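Local coordinates for protein mucus binding proteinn (PDB 4MT5) that probably binds mucins at the bacterial cell surface, this chain being one repeat of a larger, cell-wall-attached adhesin of Lactobacillus reuteri, at residues Y5-D10 against L17-L22. Residues are numbered along the deposited sequence; the frame is centred on the assembly and turned at random.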
ATOM      1  N   TYR A   5       3.703  37.641 -13.303  1.00 21.84           N
ATOM      2  CA  TYR A   5       2.902  36.504 -12.858  1.00 22.56           C
ATOM      3  C   TYR A   5       3.777  35.509 -12.105  1.00 22.21           C
ATOM      4  O   TYR A   5       4.906  35.236 -12.509  1.00 23.86           O
ATOM      5  CB  TYR A   5       2.248  35.778 -14.045  1.00 23.09           C
ATOM      6  CG  TYR A   5       1.177  36.541 -14.786  1.00 24.96           C
ATOM      7  CD1 TYR A   5      -0.011  36.910 -14.158  1.00 28.18           C
ATOM      8  CD2 TYR A   5       1.336  36.867 -16.126  1.00 26.02           C
ATOM      9  CE1 TYR A   5      -1.008  37.606 -14.846  1.00 27.25           C
ATOM     10  CE2 TYR A   5       0.347  37.557 -16.819  1.00 27.60           C
ATOM     11  CZ  TYR A   5      -0.819  37.922 -16.176  1.00 29.86           C
ATOM     12  OH  TYR A   5      -1.789  38.607 -16.875  1.00 33.08           O
ATOM     13  N   VAL A   6       3.255  34.959 -11.015  1.00 20.64           N
ATOM     14  CA  VAL A   6       3.950  33.903 -10.293  1.00 20.65           C
ATOM     15  C   VAL A   6       3.014  32.696 -10.277  1.00 21.94           C
ATOM     16  O   VAL A   6       1.921  32.760  -9.711  1.00 23.69           O
ATOM     17  CB  VAL A   6       4.319  34.357  -8.866  1.00 22.26           C
ATOM     18  CG1 VAL A   6       5.005  33.246  -8.113  1.00 22.41           C
ATOM     19  CG2 VAL A   6       5.214  35.585  -8.918  1.00 18.51           C
ATOM     20  N   LYS A   7       3.418  31.617 -10.943  1.00 21.76           N
ATOM     21  CA  LYS A   7       2.501  30.505 -11.226  1.00 22.90           C
ATOM     22  C   LYS A   7       2.972  29.233 -10.524  1.00 24.05           C
ATOM     23  O   LYS A   7       4.066  28.734 -10.796  1.00 25.90           O
ATOM     24  CB  LYS A   7       2.381  30.290 -12.747  1.00 21.56           C
ATOM     25  CG  LYS A   7       1.544  29.102 -13.176  1.00 26.10           C
ATOM     26  CD  LYS A   7       1.158  29.138 -14.678  1.00 32.44           C
ATOM     27  CE  LYS A   7       2.319  28.735 -15.591  1.00 38.16           C
ATOM     28  NZ  LYS A   7       1.941  28.656 -17.039  1.00 42.28           N
ATOM     29  N   TYR A   8       2.150  28.730  -9.606  1.00 21.79           N
ATOM     30  CA  TYR A   8       2.466  27.527  -8.846  1.00 20.31           C
ATOM     31  C   TYR A   8       1.809  26.331  -9.508  1.00 21.73           C
ATOM     32  O   TYR A   8       0.583  26.267  -9.592  1.00 22.42           O
ATOM     33  CB  TYR A   8       1.939  27.638  -7.414  1.00 21.22           C
ATOM     34  CG  TYR A   8       2.498  28.778  -6.600  1.00 22.12           C
ATOM     35  CD1 TYR A   8       3.522  28.568  -5.692  1.00 21.54           C
ATOM     36  CD2 TYR A   8       1.991  30.072  -6.737  1.00 23.27           C
ATOM     37  CE1 TYR A   8       4.037  29.629  -4.935  1.00 24.35           C
ATOM     38  CE2 TYR A   8       2.499  31.133  -5.992  1.00 22.39           C
ATOM     39  CZ  TYR A   8       3.520  30.903  -5.092  1.00 22.58           C
ATOM     40  OH  TYR A   8       4.021  31.946  -4.352  1.00 22.32           O
ATOM     41  N   VAL A   9       2.624  25.372  -9.939  1.00 23.20           N
ATOM     42  CA  VAL A   9       2.160  24.244 -10.740  1.00 23.64           C
ATOM     43  C   VAL A   9       2.338  22.882 -10.066  1.00 21.95           C
ATOM     44  O   VAL A   9       3.406  22.544  -9.598  1.00 23.70           O
ATOM     45  CB  VAL A   9       2.916  24.204 -12.072  1.00 22.55           C
ATOM     46  CG1 VAL A   9       2.471  23.039 -12.876  1.00 24.32           C
ATOM     47  CG2 VAL A   9       2.688  25.471 -12.839  1.00 23.36           C
ATOM     48  N   ASP A  10       1.273  22.099 -10.041  1.00 25.98           N
ATOM     49  CA  ASP A  10       1.326  20.694  -9.637  1.00 27.50           C
ATOM     50  C   ASP A  10       1.710  19.807 -10.827  1.00 26.05           C
ATOM     51  O   ASP A  10       0.872  19.503 -11.676  1.00 25.63           O
ATOM     52  CB  ASP A  10      -0.037  20.270  -9.061  1.00 25.40           C
ATOM     53  CG  ASP A  10      -0.146  18.776  -8.830  1.00 29.10           C
ATOM     54  OD1 ASP A  10       0.902  18.089  -8.815  1.00 29.29           O
ATOM     55  OD2 ASP A  10      -1.288  18.286  -8.649  1.00 28.25           O
ATOM     56  N   LEU A  17      -2.171  25.446  -9.502  1.00 23.77           N
ATOM     57  CA  LEU A  17      -2.760  25.545  -8.160  1.00 23.52           C
ATOM     58  C   LEU A  17      -3.111  26.985  -7.806  1.00 22.91           C
ATOM     59  O   LEU A  17      -4.154  27.261  -7.203  1.00 21.72           O
ATOM     60  CB  LEU A  17      -1.799  25.000  -7.102  1.00 24.44           C
ATOM     61  CG  LEU A  17      -1.341  23.543  -7.209  1.00 24.90           C
ATOM     62  CD1 LEU A  17      -0.168  23.300  -6.273  1.00 23.76           C
ATOM     63  CD2 LEU A  17      -2.483  22.587  -6.905  1.00 24.19           C
ATOM     64  N   ARG A  18      -2.226  27.896  -8.193  1.00 21.23           N
ATOM     65  CA  ARG A  18      -2.327  29.281  -7.781  1.00 22.77           C
ATOM     66  C   ARG A  18      -1.573  30.167  -8.753  1.00 23.27           C
ATOM     67  O   ARG A  18      -0.497  29.795  -9.224  1.00 23.13           O
ATOM     68  CB  ARG A  18      -1.741  29.434  -6.378  1.00 22.44           C
ATOM     69  CG  ARG A  18      -1.517  30.855  -5.903  1.00 23.01           C
ATOM     70  CD  ARG A  18      -1.248  30.842  -4.414  1.00 24.79           C
ATOM     71  NE  ARG A  18      -0.758  32.120  -3.916  1.00 28.46           N
ATOM     72  CZ  ARG A  18      -0.421  32.341  -2.651  1.00 27.99           C
ATOM     73  NH1 ARG A  18      -0.526  31.365  -1.749  1.00 27.86           N
ATOM     74  NH2 ARG A  18       0.019  33.538  -2.290  1.00 28.13           N
ATOM     75  N   GLN A  19      -2.144  31.327  -9.077  1.00 22.02           N
ATOM     76  CA  GLN A  19      -1.410  32.306  -9.859  1.00 21.51           C
ATOM     77  C   GLN A  19      -1.554  33.698  -9.280  1.00 22.46           C
ATOM     78  O   GLN A  19      -2.662  34.192  -9.087  1.00 23.88           O
ATOM     79  CB  GLN A  19      -1.801  32.284 -11.330  1.00 20.40           C
ATOM     80  CG  GLN A  19      -0.981  33.265 -12.134  1.00 24.44           C
ATOM     81  CD  GLN A  19      -1.066  33.049 -13.625  1.00 27.92           C
ATOM     82  OE1 GLN A  19      -0.721  31.974 -14.133  1.00 29.64           O
ATOM     83  NE2 GLN A  19      -1.519  34.078 -14.345  1.00 27.19           N
ATOM     84  N   ASP A  20      -0.417  34.318  -8.989  1.00 21.62           N
ATOM     85  CA  ASP A  20      -0.404  35.655  -8.426  1.00 24.65           C
ATOM     86  C   ASP A  20      -0.111  36.732  -9.472  1.00 27.17           C
ATOM     87  O   ASP A  20       0.917  36.714 -10.153  1.00 24.31           O
ATOM     88  CB  ASP A  20       0.588  35.744  -7.270  1.00 22.70           C
ATOM     89  CG  ASP A  20       0.167  34.907  -6.081  1.00 26.76           C
ATOM     90  OD1 ASP A  20      -0.929  34.307  -6.133  1.00 26.16           O
ATOM     91  OD2 ASP A  20       0.929  34.851  -5.085  1.00 29.21           O
ATOM     92  N   ASP A  21      -1.037  37.674  -9.581  1.00 27.81           N
ATOM     93  CA  ASP A  21      -0.916  38.780 -10.511  1.00 29.17           C
ATOM     94  C   ASP A  21      -0.363  40.006  -9.773  1.00 26.52           C
ATOM     95  O   ASP A  21      -1.056  40.616  -8.965  1.00 28.16           O
ATOM     96  CB  ASP A  21      -2.306  39.066 -11.088  1.00 31.66           C
ATOM     97  CG  ASP A  21      -2.266  39.930 -12.333  1.00 38.03           C
ATOM     98  OD1 ASP A  21      -1.206  40.555 -12.593  1.00 34.19           O
ATOM     99  OD2 ASP A  21      -3.304  39.986 -13.042  1.00 38.06           O
ATOM    100  N   LEU A  22       0.886  40.362 -10.032  1.00 24.59           N
ATOM    101  CA  LEU A  22       1.485  41.509  -9.358  1.00 25.24           C
ATOM    102  C   LEU A  22       1.657  42.704 -10.284  1.00 27.36           C
ATOM    103  O   LEU A  22       2.000  42.546 -11.457  1.00 27.46           O
ATOM    104  CB  LEU A  22       2.829  41.133  -8.755  1.00 24.05           C
ATOM    105  CG  LEU A  22       2.706  40.119  -7.625  1.00 25.26           C
ATOM    106  CD1 LEU A  22       3.470  38.862  -7.959  1.00 23.71           C
ATOM    107  CD2 LEU A  22       3.231  40.734  -6.346  1.00 27.95           C
TER
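Tyr-8 and Arg-18 face each other as a hydrogen-bonded pair, their side chains running alongside and pointing the same way. The arginine leaves with CG anti to the backbone N (chi1 168°) and stays extended as far as NE, which lays its methylenes beside the CD2-CE2 bond of the tyrosine, CG 3.7 Å from Tyr-8 CD2. The guanidinium then grips the carboxylate of Asp-20, two residues on in the same strand, side-on: NE reaches Asp-20 OD1 at 3.1 Å, almost in the guanidinium plane, while NH2 meets the syn lone pair of OD2. Tyr-32 OH bonds both this OD2 and the hydroxyl of Tyr-8, tying the acid and the ring to a common partner. With Arg-18 cut back to an alanine, the Asp-20 carboxylate would probably lose its charge partner, keeping the Tyr-32 hydroxyl, and Tyr-8 CD2 and CE2 would lose their aliphatic neighbour.

The two strands form the first beta hairpin of the ubiquitin-like beta-grasp unit in this mucin-binding repeat, with strand 65-77 parallel to 2-10 on its other side and helix 35-42 packing against Leu-17 and Arg-18. Register shifts at a classic beta bulge, where Leu-17 and Arg-18 both oppose Tyr-8: Leu-17 N donates to Tyr-8 O and Tyr-8 N to Arg-18 O, each at 2.9 Å. Val-6 and Asp-20 exchange a further pair of backbone bonds.

On the opposite face, the extended Gln-19 side chain spans two neighbours. Its NE2 approaches Tyr-5 CD1 to 3.2 Å, with amide and ring planes 49° apart, and its OE1 rests near Lys-7 CD at 3.4 Å. Asp-21 lies beside the same tyrosine, its CG 3.6 Å from Tyr-5 CE1. Back on the Tyr-8 face, Val-6 CG2 touches Leu-22 CD1 at 3.8 Å.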